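Local coordinates for pectate lyase II (Xanthomonas campestris pv. campestris, PDB 2QY1), which probably cleaves the pectate of plant cell walls by eliminative lysis, as a secreted member of polysaccharide lyase family 1, at residues L140-G145 and N203-V208; R193-H198 and L302-T307; G278-D281 and P285-N288. The protein carries 2 engineered substitutions. All coordinates share one frame; numbering follows the deposited sequence.

How the interactions relate
The three contacts show how loops are fastened to a parallel beta-helix. Coming from the N terminus, the chain first meets the loop 140-145; interaction 1 closes when strand 204-206 reaches that loop. Before this happens interaction 2 has already opened, on 193-198 of the preceding strand 193-202, so the two contacts cross, with centres about 28 Å apart on opposite sides of the chain's centre. Interaction 3 is a short closure, 278-281 with 285-288, completed well before 302-307 returns to close interaction 2, and it therefore falls within that larger span. Interactions 1 and 3 tie down surface loops, whereas interaction 2 lays the loop before helix 314-321 against the wall of the beta-helix.

Interaction 1: residues L140-G145 and N203-V208; sequences LTKCSG and NVESRV
A surface salt bridge, K142 with E205, joins the loop that follows strand 129-137 to strand 204-206, at a place where the chain of the parallel beta-helix has just turned a corner, at N203. The two side chains reach out to each other across the gap, and K142 NZ lies 2.8 Å from E205 OE1. It meets this oxygen on its syn side, 31° out of the carboxylate plane, while E205 OE2 stays further off, at 3.4 Å from NZ. The lysine chain does not run straight: bends at chi2 (149°) and chi4 (58°) bring the ammonium back to its own loop, where NZ also bonds to L140 O at 3.1 Å. The glutamate, by contrast, is extended beyond CG, which carries its carboxylate out to the lysine.

L140 and E205 lie alongside each other, pointing opposite ways. The apolar part of this contact is L140 CD1 against E205 CG, at 4.0 Å. Otherwise the leucine packs against oxygens: its CG is 3.9 Å from E205 OE1, and its other methyl, CD2, rests 3.6 Å from N203 O at the corner. The far side of the loop is anchored separately, by the disulfide between C143 and C56, whereas E205 is tied through its backbone to Y174 and T228 of neighbouring coils.

The ammonium is thus gripped by two oxygens, a carboxylate oxygen from one segment and a carbonyl oxygen from the other. Because K142 is exposed, solvent probably screens part of the charge attraction.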
loop_
_atom_site.group_PDB
_atom_site.type_symbol
_atom_site.label_atom_id
_atom_site.label_comp_id
_atom_site.label_asym_id
_atom_site.label_seq_id
_atom_site.Cartn_x
_atom_site.Cartn_y
_atom_site.Cartn_z
ATOM N N LEU A 140 -7.972 -9.381 11.858
ATOM C CA LEU A 140 -8.041 -8.308 12.845
ATOM C C LEU A 140 -7.827 -8.838 14.264
ATOM O O LEU A 140 -7.741 -8.061 15.224
ATOM C CB LEU A 140 -9.397 -7.593 12.738
ATOM C CG LEU A 140 -9.543 -6.262 11.983
ATOM C CD1 LEU A 140 -8.392 -5.945 11.044
ATOM C CD2 LEU A 140 -10.884 -6.172 11.254
ATOM N N THR A 141 -7.749 -10.162 14.391
ATOM C CA THR A 141 -7.550 -10.809 15.685
ATOM C C THR A 141 -6.219 -10.385 16.310
ATOM O O THR A 141 -5.187 -10.326 15.629
ATOM C CB THR A 141 -7.644 -12.354 15.564
ATOM O OG1 THR A 141 -8.980 -12.723 15.202
ATOM C CG2 THR A 141 -7.288 -13.038 16.877
ATOM N N LYS A 142 -6.262 -10.067 17.600
ATOM C CA LYS A 142 -5.062 -9.730 18.352
ATOM C C LYS A 142 -4.643 -10.928 19.192
ATOM O O LYS A 142 -5.199 -11.195 20.259
ATOM C CB LYS A 142 -5.278 -8.465 19.190
ATOM C CG LYS A 142 -5.262 -7.203 18.341
ATOM C CD LYS A 142 -6.156 -6.109 18.897
ATOM C CE LYS A 142 -6.312 -4.966 17.884
ATOM N NZ LYS A 142 -6.878 -5.406 16.563
ATOM N N CYS A 143 -3.657 -11.655 18.671
ATOM C CA CYS A 143 -3.242 -12.944 19.215
ATOM C C CYS A 143 -2.569 -12.846 20.570
ATOM O O CYS A 143 -1.810 -11.906 20.830
ATOM C CB CYS A 143 -2.320 -13.648 18.221
ATOM S SG CYS A 143 -3.143 -14.006 16.664
ATOM N N SER A 144 -2.856 -13.828 21.425
ATOM C CA SER A 144 -2.255 -13.921 22.747
ATOM C C SER A 144 -0.731 -13.905 22.652
ATOM O O SER A 144 -0.142 -14.683 21.900
ATOM C CB SER A 144 -2.720 -15.195 23.455
ATOM O OG SER A 144 -2.132 -15.316 24.739
ATOM N N GLY A 145 -0.114 -12.994 23.403
ATOM C CA GLY A 145 1.344 -12.890 23.481
ATOM C C GLY A 145 2.041 -12.190 22.325
ATOM O O GLY A 145 3.253 -11.971 22.381
ATOM N N ASN A 203 -12.942 -3.207 6.117
ATOM C CA ASN A 203 -12.714 -3.946 7.362
ATOM C C ASN A 203 -11.237 -3.903 7.759
ATOM O O ASN A 203 -10.571 -4.933 7.880
ATOM C CB ASN A 203 -13.242 -5.385 7.265
ATOM C CG ASN A 203 -14.729 -5.442 6.960
ATOM O OD1 ASN A 203 -15.136 -5.867 5.876
ATOM N ND2 ASN A 203 -15.550 -5.007 7.911
ATOM N N VAL A 204 -10.736 -2.683 7.925
ATOM C CA VAL A 204 -9.348 -2.436 8.311
ATOM C C VAL A 204 -9.338 -1.500 9.519
ATOM O O VAL A 204 -10.373 -0.923 9.857
ATOM C CB VAL A 204 -8.511 -1.842 7.142
ATOM C CG1 VAL A 204 -8.407 -2.838 5.983
ATOM C CG2 VAL A 204 -9.087 -0.507 6.658
ATOM N N GLU A 205 -8.188 -1.345 10.169
ATOM C CA GLU A 205 -8.133 -0.536 11.390
ATOM C C GLU A 205 -7.508 0.846 11.212
ATOM O O GLU A 205 -8.145 1.851 11.534
ATOM C CB GLU A 205 -7.468 -1.300 12.542
ATOM C CG GLU A 205 -8.293 -2.480 13.042
ATOM C CD GLU A 205 -7.909 -2.948 14.439
ATOM O OE1 GLU A 205 -8.572 -3.884 14.938
ATOM O OE2 GLU A 205 -6.961 -2.393 15.045
ATOM N N SER A 206 -6.279 0.899 10.699
ATOM C CA SER A 206 -5.538 2.158 10.615
ATOM C C SER A 206 -4.468 2.162 9.525
ATOM O O SER A 206 -4.242 1.146 8.858
ATOM C CB SER A 206 -4.898 2.491 11.970
ATOM O OG SER A 206 -3.820 1.612 12.243
ATOM N N ARG A 207 -3.815 3.317 9.372
ATOM C CA ARG A 207 -2.770 3.546 8.366
ATOM C C ARG A 207 -3.340 3.413 6.957
ATOM O O ARG A 207 -2.967 2.505 6.214
ATOM C CB ARG A 207 -1.596 2.569 8.525
ATOM C CG ARG A 207 -0.867 2.566 9.856
ATOM C CD ARG A 207 0.384 1.722 9.688
ATOM N NE ARG A 207 1.167 1.561 10.910
ATOM C CZ ARG A 207 2.197 0.723 11.026
ATOM N NH1 ARG A 207 2.566 -0.044 9.999
ATOM N NH2 ARG A 207 2.853 0.637 12.173
ATOM N N VAL A 208 -4.239 4.318 6.583
ATOM C CA VAL A 208 -4.917 4.193 5.292
ATOM C C VAL A 208 -4.803 5.434 4.376
ATOM O O VAL A 208 -5.818 5.950 3.905
ATOM C CB VAL A 208 -6.409 3.770 5.461
ATOM C CG1 VAL A 208 -6.831 2.902 4.307
ATOM C CG2 VAL A 208 -6.634 3.001 6.766
#

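Interaction 2: residues R193-H198 and L302-T307; sequences RTTYHH and LGYIYT
Hydrogen bonding between hydroxyls is the main link here: T195 OG1 donates to Y304 OH at 2.9 Å, lying obliquely to the tyrosine ring. With chi1 at 59°, the Y304 ring is carried away from its own loop and its hydroxyl arrives at the threonine. Both oxygens have further partners, since T195 OG1 also bonds to Y5 N near the N terminus and Y304 OH bonds to H217 ND1 on the adjoining strand.

Van der Waals contact between the segments is slight. T195 CG2 lies 3.6 Å from Y304 OH, and further along T307 O approaches the edge of the H198 ring, a loose contact at 4.5 Å from CE1.

Packing and bonding inside each segment back these groups. Within 302-307, L302 CB sits 3.8 Å above the plane of the Y304 ring, toward its rim. Within 193-198, H197 ND1 and H198 ND1 meet in the planes of both rings at 3.0 Å, an almost straight bond of 176° that helps to set the H198 ring approached by T307 O; H198 NE2 is held by T309 OG1. H197 stacks on Y219, and H198 on Y168.

Residues 304-307 run within 13° of the direction of 195-198, and the loop touches the strand at T195 and, loosely, at H198. Strand 193-202, between the parallel strands 164-174 and 215-226 and with side chains stacking from coil to coil, is characteristic of the parallel beta-helix of pectate lyases.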
loop_
_atom_site.group_PDB
_atom_site.type_symbol
_atom_site.label_atom_id
_atom_site.label_comp_id
_atom_site.label_asym_id
_atom_site.label_seq_id
_atom_site.Cartn_x
_atom_site.Cartn_y
_atom_site.Cartn_z
ATOM N N ARG A 193 6.917 10.628 -3.190
ATOM C CA ARG A 193 5.881 11.133 -4.079
ATOM C C ARG A 193 5.025 9.932 -4.451
ATOM O O ARG A 193 5.451 9.082 -5.235
ATOM C CB ARG A 193 6.497 11.763 -5.337
ATOM C CG ARG A 193 7.443 12.946 -5.092
ATOM C CD ARG A 193 6.702 14.173 -4.580
ATOM N NE ARG A 193 7.580 15.337 -4.456
ATOM C CZ ARG A 193 8.275 15.647 -3.363
ATOM N NH1 ARG A 193 8.208 14.880 -2.280
ATOM N NH2 ARG A 193 9.041 16.730 -3.355
ATOM N N THR A 194 3.827 9.860 -3.878
ATOM C CA THR A 194 2.997 8.662 -3.977
ATOM C C THR A 194 1.571 8.977 -4.409
ATOM O O THR A 194 0.924 9.875 -3.861
ATOM C CB THR A 194 2.947 7.906 -2.629
ATOM O OG1 THR A 194 4.238 7.940 -2.007
ATOM C CG2 THR A 194 2.515 6.456 -2.829
ATOM N N THR A 195 1.083 8.225 -5.389
ATOM C CA THR A 195 -0.315 8.297 -5.776
ATOM C C THR A 195 -1.030 7.022 -5.332
ATOM O O THR A 195 -0.661 5.925 -5.747
ATOM C CB THR A 195 -0.478 8.495 -7.297
ATOM O OG1 THR A 195 0.322 9.605 -7.727
ATOM C CG2 THR A 195 -1.938 8.753 -7.651
ATOM N N TYR A 196 -2.032 7.180 -4.470
ATOM C CA TYR A 196 -2.922 6.088 -4.085
ATOM C C TYR A 196 -4.264 6.310 -4.768
ATOM O O TYR A 196 -4.965 7.267 -4.440
ATOM C CB TYR A 196 -3.156 6.078 -2.572
ATOM C CG TYR A 196 -1.934 5.869 -1.702
ATOM C CD1 TYR A 196 -1.155 6.949 -1.286
ATOM C CD2 TYR A 196 -1.582 4.594 -1.260
ATOM C CE1 TYR A 196 -0.045 6.760 -0.469
ATOM C CE2 TYR A 196 -0.474 4.393 -0.444
ATOM C CZ TYR A 196 0.289 5.477 -0.055
ATOM O OH TYR A 196 1.384 5.284 0.753
ATOM N N HIS A 197 -4.639 5.447 -5.711
ATOM C CA HIS A 197 -5.950 5.608 -6.350
ATOM C C HIS A 197 -6.685 4.317 -6.684
ATOM O O HIS A 197 -6.067 3.287 -6.957
ATOM C CB HIS A 197 -5.879 6.541 -7.567
ATOM C CG HIS A 197 -5.231 5.937 -8.773
ATOM N ND1 HIS A 197 -5.952 5.308 -9.765
ATOM C CD2 HIS A 197 -3.935 5.886 -9.159
ATOM C CE1 HIS A 197 -5.126 4.884 -10.705
ATOM N NE2 HIS A 197 -3.896 5.223 -10.362
ATOM N N HIS A 198 -8.016 4.400 -6.638
ATOM C CA HIS A 198 -8.920 3.282 -6.941
ATOM C C HIS A 198 -8.673 2.032 -6.090
ATOM O O HIS A 198 -8.986 0.913 -6.507
ATOM C CB HIS A 198 -8.898 2.949 -8.437
ATOM C CG HIS A 198 -9.581 3.969 -9.295
ATOM N ND1 HIS A 198 -8.900 4.995 -9.914
ATOM C CD2 HIS A 198 -10.882 4.119 -9.640
ATOM C CE1 HIS A 198 -9.753 5.732 -10.605
ATOM N NE2 HIS A 198 -10.961 5.223 -10.453
ATOM N N LEU A 302 1.306 18.365 -9.818
ATOM C CA LEU A 302 1.466 16.917 -9.735
ATOM C C LEU A 302 2.410 16.429 -10.827
ATOM O O LEU A 302 3.181 15.489 -10.619
ATOM C CB LEU A 302 0.111 16.212 -9.839
ATOM C CG LEU A 302 -0.809 16.308 -8.619
ATOM C CD1 LEU A 302 -2.247 16.009 -9.012
ATOM C CD2 LEU A 302 -0.352 15.369 -7.503
ATOM N N GLY A 303 2.351 17.087 -11.983
ATOM C CA GLY A 303 3.236 16.779 -13.099
ATOM C C GLY A 303 2.783 15.571 -13.892
ATOM O O GLY A 303 3.566 15.001 -14.656
ATOM N N TYR A 304 1.525 15.177 -13.702
ATOM C CA TYR A 304 0.926 14.084 -14.468
ATOM C C TYR A 304 -0.561 14.290 -14.744
ATOM O O TYR A 304 -1.231 15.083 -14.072
ATOM C CB TYR A 304 1.167 12.726 -13.792
ATOM C CG TYR A 304 0.619 12.582 -12.385
ATOM C CD1 TYR A 304 1.474 12.589 -11.284
ATOM C CD2 TYR A 304 -0.749 12.410 -12.157
ATOM C CE1 TYR A 304 0.984 12.442 -9.990
ATOM C CE2 TYR A 304 -1.253 12.266 -10.864
ATOM C CZ TYR A 304 -0.379 12.280 -9.787
ATOM O OH TYR A 304 -0.867 12.127 -8.509
ATOM N N ILE A 305 -1.059 13.557 -15.737
ATOM C CA ILE A 305 -2.458 13.607 -16.147
ATOM C C ILE A 305 -3.220 12.438 -15.523
ATOM O O ILE A 305 -2.710 11.318 -15.471
ATOM C CB ILE A 305 -2.582 13.548 -17.698
ATOM C CG1 ILE A 305 -1.714 14.630 -18.370
ATOM C CG2 ILE A 305 -4.046 13.618 -18.144
ATOM C CD1 ILE A 305 -2.087 16.075 -18.038
ATOM N N TYR A 306 -4.436 12.705 -15.046
ATOM C CA TYR A 306 -5.278 11.664 -14.448
ATOM C C TYR A 306 -6.770 11.893 -14.698
ATOM O O TYR A 306 -7.225 13.033 -14.774
ATOM C CB TYR A 306 -4.988 11.523 -12.945
ATOM C CG TYR A 306 -5.317 12.742 -12.102
ATOM C CD1 TYR A 306 -4.469 13.853 -12.077
ATOM C CD2 TYR A 306 -6.463 12.773 -11.307
ATOM C CE1 TYR A 306 -4.768 14.970 -11.297
ATOM C CE2 TYR A 306 -6.765 13.883 -10.523
ATOM C CZ TYR A 306 -5.916 14.976 -10.523
ATOM O OH TYR A 306 -6.219 16.071 -9.744
ATOM N N THR A 307 -7.513 10.797 -14.836
ATOM C CA THR A 307 -8.962 10.845 -15.036
ATOM C C THR A 307 -9.680 10.478 -13.744
ATOM O O THR A 307 -9.511 9.374 -13.220
ATOM C CB THR A 307 -9.418 9.898 -16.177
ATOM O OG1 THR A 307 -8.789 10.286 -17.405
ATOM C CG2 THR A 307 -10.933 9.949 -16.363
#

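Interaction 3: residues G278-D281 and P285-N288; sequences GTPD and PYAN
G278-D281 and P285-N288 run antiparallel as the two sides of a short loop, G278 facing N288 and P280 facing Y286, with the paired CA atoms of P280 and Y286 still 7.6 Å apart, so side chains rather than backbone bonds fill the gap between them. P280 lies over one face of the Y286 ring in a CH-pi contact: its CD is 3.7 Å from the ring centroid and only 14° off the normal. The proline's next carbon, CG, sits 3.7 Å from Y286 CB, above the root of the side chain. The far end of the same tyrosine meets T279, whose CG2 approaches Y286 OH at 3.5 Å, at a slant to the ring. A chi1 of 83° swings the tyrosine ring over its own backbone and across to the proline.

Strand 287-288 belongs to the wall of the beta-helix only as a brief antiparallel neighbour of strand 245-255, in a fold whose other pairings are parallel, and N288 carries that attachment across to the facing segment 278-281. Its ND2 donates to G278 O at 2.9 Å with an N-H...O angle of 158°. The carbonyl oxygen lies close to the amide plane of N288, yet the donor stands well above the carbonyl plane of G278. R256 NH2 bonds both to G278 O and to N288 OD1, bridging the two segments, and T254 OG1 bonds to both N288 OD1 and A287 O.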
loop_
_atom_site.group_PDB
_atom_site.type_symbol
_atom_site.label_atom_id
_atom_site.label_comp_id
_atom_site.label_asym_id
_atom_site.label_seq_id
_atom_site.Cartn_x
_atom_site.Cartn_y
_atom_site.Cartn_z
ATOM N N GLY A 278 -12.794 10.735 16.857
ATOM C CA GLY A 278 -12.277 10.549 18.207
ATOM C C GLY A 278 -11.041 11.382 18.483
ATOM O O GLY A 278 -10.386 11.866 17.559
ATOM N N THR A 279 -10.732 11.550 19.766
ATOM C CA THR A 279 -9.550 12.288 20.205
ATOM C C THR A 279 -8.456 11.284 20.571
ATOM O O THR A 279 -8.716 10.334 21.319
ATOM C CB THR A 279 -9.874 13.195 21.418
ATOM O OG1 THR A 279 -11.080 13.924 21.166
ATOM C CG2 THR A 279 -8.744 14.182 21.692
ATOM N N PRO A 280 -7.232 11.477 20.038
ATOM C CA PRO A 280 -6.153 10.529 20.321
ATOM C C PRO A 280 -5.661 10.600 21.769
ATOM O O PRO A 280 -5.625 11.683 22.362
ATOM C CB PRO A 280 -5.043 10.962 19.358
ATOM C CG PRO A 280 -5.297 12.402 19.112
ATOM C CD PRO A 280 -6.789 12.566 19.148
ATOM N N ASP A 281 -5.304 9.446 22.323
ATOM C CA ASP A 281 -4.674 9.378 23.639
ATOM C C ASP A 281 -3.226 9.837 23.527
ATOM O O ASP A 281 -2.499 9.413 22.623
ATOM C CB ASP A 281 -4.734 7.952 24.197
ATOM C CG ASP A 281 -6.154 7.490 24.490
ATOM O OD1 ASP A 281 -7.028 8.341 24.765
ATOM O OD2 ASP A 281 -6.394 6.265 24.454
ATOM N N PRO A 285 0.228 17.111 19.469
ATOM C CA PRO A 285 -0.796 17.865 18.737
ATOM C C PRO A 285 -1.504 17.018 17.677
ATOM O O PRO A 285 -0.891 16.129 17.079
ATOM C CB PRO A 285 0.004 18.992 18.071
ATOM C CG PRO A 285 1.394 18.465 17.975
ATOM C CD PRO A 285 1.578 17.648 19.219
ATOM N N TYR A 286 -2.788 17.299 17.462
ATOM C CA TYR A 286 -3.591 16.558 16.490
ATOM C C TYR A 286 -4.571 17.456 15.732
ATOM O O TYR A 286 -4.822 18.599 16.127
ATOM C CB TYR A 286 -4.349 15.414 17.180
ATOM C CG TYR A 286 -5.651 15.828 17.841
ATOM C CD1 TYR A 286 -5.663 16.387 19.118
ATOM C CD2 TYR A 286 -6.873 15.652 17.187
ATOM C CE1 TYR A 286 -6.858 16.766 19.726
ATOM C CE2 TYR A 286 -8.071 16.028 17.784
ATOM C CZ TYR A 286 -8.056 16.584 19.053
ATOM O OH TYR A 286 -9.242 16.956 19.648
ATOM N N ALA A 287 -5.122 16.919 14.647
ATOM C CA ALA A 287 -6.176 17.581 13.885
ATOM C C ALA A 287 -7.144 16.557 13.298
ATOM O O ALA A 287 -6.730 15.484 12.847
ATOM C CB ALA A 287 -5.579 18.445 12.782
ATOM N N ASN A 288 -8.430 16.892 13.330
ATOM C CA ASN A 288 -9.475 16.099 12.689
ATOM C C ASN A 288 -10.215 16.952 11.662
ATOM O O ASN A 288 -10.681 18.048 11.981
ATOM C CB ASN A 288 -10.471 15.566 13.728
ATOM C CG ASN A 288 -9.933 14.378 14.523
ATOM O OD1 ASN A 288 -8.989 13.699 14.109
ATOM N ND2 ASN A 288 -10.554 14.116 15.669
#